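Local structure of saframycin Mx1 synthetase B (Legionella pneumophila subsp. pneumophila, 3KXW) at residues Q45-Q48 with H49-I53; L153-S156 with S157-Q160. The protein belongs to the AMP-binding enzyme family of the ANL superfamily and holds 5'-O-[(S)-(dodecanoyloxy)(hydroxy)phosphoryl]adenosine in a pocket. All blocks are in the same frame, centred on the assembly; numbering follows the deposited sequence.

Contact 1 of 2, residues Q45-Q48 with H49-I53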
# COMPACT_ATOMS: atom_id res chain seq x y z
N GLN A 45 14.11 5.15 -23.31
CA GLN A 45 14.78 4.03 -22.62
C GLN A 45 13.79 3.01 -22.06
O GLN A 45 13.96 1.79 -22.22
CB GLN A 45 15.68 4.55 -21.50
CG GLN A 45 16.92 5.31 -21.97
CD GLN A 45 17.73 5.86 -20.80
OE1 GLN A 45 17.20 6.60 -19.96
NE2 GLN A 45 19.01 5.50 -20.73
N LEU A 46 12.76 3.51 -21.38
CA LEU A 46 11.73 2.64 -20.84
C LEU A 46 11.11 1.76 -21.94
O LEU A 46 10.99 0.54 -21.80
CB LEU A 46 10.67 3.50 -20.15
CG LEU A 46 9.47 2.80 -19.52
CD1 LEU A 46 9.92 1.80 -18.47
CD2 LEU A 46 8.47 3.82 -18.95
N ASP A 47 10.72 2.38 -23.04
CA ASP A 47 10.19 1.64 -24.19
C ASP A 47 11.20 0.61 -24.74
O ASP A 47 10.84 -0.55 -25.03
CB ASP A 47 9.82 2.67 -25.27
CG ASP A 47 9.25 2.05 -26.53
OD1 ASP A 47 8.26 1.31 -26.45
OD2 ASP A 47 9.79 2.37 -27.60
N GLN A 48 12.47 0.99 -24.88
CA GLN A 48 13.47 0.04 -25.40
C GLN A 48 13.68 -1.15 -24.44
O GLN A 48 13.73 -2.31 -24.89
CB GLN A 48 14.81 0.72 -25.74
CG GLN A 48 14.79 1.61 -27.02
CD GLN A 48 14.23 0.88 -28.23
OE1 GLN A 48 13.19 1.26 -28.77
NE2 GLN A 48 14.93 -0.14 -28.69
N HIS A 49 13.82 -0.88 -23.14
CA HIS A 49 13.94 -1.97 -22.16
C HIS A 49 12.72 -2.90 -22.17
O HIS A 49 12.87 -4.11 -22.18
CB HIS A 49 14.20 -1.43 -20.74
CG HIS A 49 15.62 -1.00 -20.53
ND1 HIS A 49 16.65 -1.89 -20.36
CD2 HIS A 49 16.18 0.23 -20.50
CE1 HIS A 49 17.79 -1.23 -20.21
NE2 HIS A 49 17.53 0.06 -20.30
N ALA A 50 11.53 -2.31 -22.17
CA ALA A 50 10.29 -3.09 -22.24
C ALA A 50 10.24 -4.00 -23.46
O ALA A 50 9.86 -5.18 -23.36
CB ALA A 50 9.06 -2.17 -22.17
N LYS A 51 10.62 -3.46 -24.61
CA LYS A 51 10.68 -4.27 -25.83
C LYS A 51 11.69 -5.40 -25.74
O LYS A 51 11.39 -6.54 -26.14
CB LYS A 51 10.99 -3.39 -27.05
CG LYS A 51 9.84 -2.46 -27.41
CD LYS A 51 10.29 -1.29 -28.29
CE LYS A 51 9.14 -0.80 -29.15
NZ LYS A 51 9.41 0.56 -29.67
N ALA A 52 12.88 -5.10 -25.21
CA ALA A 52 13.92 -6.12 -25.04
C ALA A 52 13.44 -7.25 -24.12
O ALA A 52 13.68 -8.43 -24.39
CB ALA A 52 15.19 -5.48 -24.48
N ILE A 53 12.78 -6.88 -23.03
CA ILE A 53 12.30 -7.88 -22.09
C ILE A 53 11.17 -8.68 -22.69
O ILE A 53 11.13 -9.92 -22.56
CB ILE A 53 11.87 -7.22 -20.76
CG1 ILE A 53 13.11 -6.68 -20.05
CG2 ILE A 53 11.06 -8.20 -19.88
CD1 ILE A 53 12.81 -5.60 -18.99
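Lys51 lays its aliphatic chain over the backbone carbonyl of Asp47, one turn earlier, and then reaches that residue's carboxylate. The CG of Lys51 is 3.2 Å from Asp47 O, and CD follows closely behind. Beyond CG the lysine is extended, which carries its ammonium group past the backbone to form a salt bridge of 2.8 Å between Lys51 NZ and Asp47 OD2. The nitrogen arrives on the syn side of the oxygen, 23° out of the carboxylate plane. Asp47 meets it halfway: with CG opposite the backbone N (chi1 -180°), the carboxylate is swung to the carbonyl side, where the lysine passes. Its other oxygen, OD1, is hydrogen-bonded to Tyr87 OH, so both oxygens of this buried acid have partners and its rotation is restrained. This is the i to i+4 ion pair of an alpha-helix, here in helix 43-59. Aspartate suits a place near the N-terminal end, where the helix dipole would probably favour its negative charge, and lysine has the length to span a turn. The same spacing governs the backbone: His49 N donates to Gln45 O at 2.8 Å and almost straight, 177°, while Ala52 N donates to Gln48 O at 2.9 Å. Gln45 O also faces the edge of the imidazole, with His49 CD2 at 3.2 Å near the ring plane. The glutamine's own amide turns elsewhere, its OE1 accepting from Thr42 N, the last residue of strand 37-42, just before the helix. On the buried flank, Ala50 places its methyl CB 3.3 Å from Leu46 O. The small alanine and the branched leucine both pack on Leu83 of helix 76-87, Ala50 meeting Tyr87 as well.

Contact 2 of 2, residues L153-S156 with S157-Q160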
# COMPACT_ATOMS: atom_id res chain seq x y z
N LEU A 153 19.78 -4.80 -24.89
CA LEU A 153 19.01 -3.89 -25.73
C LEU A 153 19.01 -4.28 -27.21
O LEU A 153 18.13 -3.87 -27.96
CB LEU A 153 19.50 -2.45 -25.52
CG LEU A 153 19.03 -1.81 -24.19
CD1 LEU A 153 19.80 -0.51 -23.83
CD2 LEU A 153 17.52 -1.55 -24.17
N ASN A 154 19.98 -5.10 -27.62
CA ASN A 154 19.97 -5.58 -29.00
C ASN A 154 18.80 -6.54 -29.29
O ASN A 154 18.62 -6.97 -30.42
CB ASN A 154 21.32 -6.20 -29.41
CG ASN A 154 21.64 -7.46 -28.63
OD1 ASN A 154 20.75 -8.10 -28.06
ND2 ASN A 154 22.93 -7.83 -28.59
N ARG A 155 18.02 -6.89 -28.26
CA ARG A 155 16.81 -7.68 -28.50
C ARG A 155 15.57 -6.84 -28.78
O ARG A 155 14.58 -7.37 -29.28
CB ARG A 155 16.53 -8.64 -27.33
CG ARG A 155 17.75 -9.40 -26.84
CD ARG A 155 17.92 -10.80 -27.44
NE ARG A 155 17.06 -11.15 -28.58
CZ ARG A 155 17.39 -11.07 -29.87
NH1 ARG A 155 18.59 -10.61 -30.25
NH2 ARG A 155 16.52 -11.44 -30.79
N SER A 156 15.62 -5.54 -28.46
CA SER A 156 14.43 -4.68 -28.58
C SER A 156 13.74 -4.84 -29.95
O SER A 156 12.52 -4.97 -30.02
CB SER A 156 14.75 -3.20 -28.32
OG SER A 156 15.38 -3.01 -27.06
N SER A 157 14.52 -4.81 -31.02
CA SER A 157 13.93 -4.79 -32.36
C SER A 157 13.33 -6.14 -32.70
O SER A 157 12.63 -6.28 -33.71
CB SER A 157 14.96 -4.38 -33.43
OG SER A 157 15.93 -5.39 -33.62
N SER A 158 13.59 -7.15 -31.88
CA SER A 158 13.00 -8.46 -32.12
C SER A 158 11.58 -8.60 -31.56
O SER A 158 10.92 -9.61 -31.79
CB SER A 158 13.90 -9.57 -31.60
OG SER A 158 15.02 -9.75 -32.46
N TRP A 159 11.10 -7.59 -30.83
CA TRP A 159 9.80 -7.72 -30.18
C TRP A 159 8.67 -7.86 -31.21
O TRP A 159 8.65 -7.15 -32.21
CB TRP A 159 9.55 -6.53 -29.25
CG TRP A 159 8.13 -6.42 -28.74
CD1 TRP A 159 7.47 -7.31 -27.93
CD2 TRP A 159 7.22 -5.34 -28.97
NE1 TRP A 159 6.20 -6.86 -27.66
CE2 TRP A 159 6.02 -5.64 -28.27
CE3 TRP A 159 7.29 -4.14 -29.69
CZ2 TRP A 159 4.91 -4.80 -28.30
CZ3 TRP A 159 6.18 -3.30 -29.70
CH2 TRP A 159 5.01 -3.64 -29.02
N GLN A 160 7.73 -8.78 -30.96
CA GLN A 160 6.55 -8.89 -31.83
C GLN A 160 5.31 -8.41 -31.08
O GLN A 160 4.87 -9.07 -30.15
CB GLN A 160 6.36 -10.34 -32.27
CG GLN A 160 7.54 -10.91 -33.04
CD GLN A 160 7.49 -10.58 -34.52
OE1 GLN A 160 6.61 -9.84 -34.98
NE2 GLN A 160 8.44 -11.12 -35.29
O HOH W 1 17.37 -3.88 -30.78
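Arg155 O accepts the backbone N-H of Ser158 at 2.8 Å, an i to i+3 bond bent to 149° at the hydrogen. The donor stands well above the carbonyl plane and not on a lone pair, which together with the bend makes the bond less than ideal. One residue on, Trp159 N donates to Ser156 O at 3.1 Å, again from above the plane but with a straighter N-H. At the other end, Leu153 O accepts Ser156 N and also a water, which in turn accepts the N-H of Ser157 at 3.0 Å between its oxygen and that nitrogen. This bridge stands in for a direct i to i+3 bond from Ser157 N to Asn154 O, which is too far away. Together these bonds make a short 3-10 segment in the connection between strands 143-147 and 169-174; after Ser158 the chain straightens. Arg155 curls forward over the turn, bent at chi2 and chi3, until NH2 lies 2.8 Å from Ser158 OG, oblique to the guanidinium plane; the approach is close but not a hydrogen bond. Ser157 and Ser158 are polar residues on the solvent side. Ser156 is the buried one: its small hydroxyl turns beside its own backbone N and reaches Gln48 O of helix 43-59, next to Ala52, in a hydrogen bond. Trp159 has CG anti to N (chi1 168°), which carries the indole away from the turn to bond Tyr87 O through NE1, its ring meeting that of Tyr87 at about 50°. Its CB stays 3.4 Å from Ser156 O. The surface turn is therefore held by backbone hydrogen bonds and a bridging water, while Ser156 OG and Trp159 NE1 carry its polar links to the neighbouring helices.

How the contacts relate
Contact 1 comes first along the chain, within helix 43-59, and closes only single helical turns. The chain then runs through helix 76-87 and on to strand 143-147 before contact 2 winds the 3-10 turn of the following loop. The two are in series, neither enclosing nor crossing the other, yet their centres are only about 8 Å apart. The turn of 153-160 lies against one side of the helix: Ser156 packs on Ala52, and Trp159 CB comes 3.6 Å from Lys51 O. Tyr87 serves both, so helix 43-59, the end of helix 76-87 and the loop leading to strand 169-174 are joined at one place.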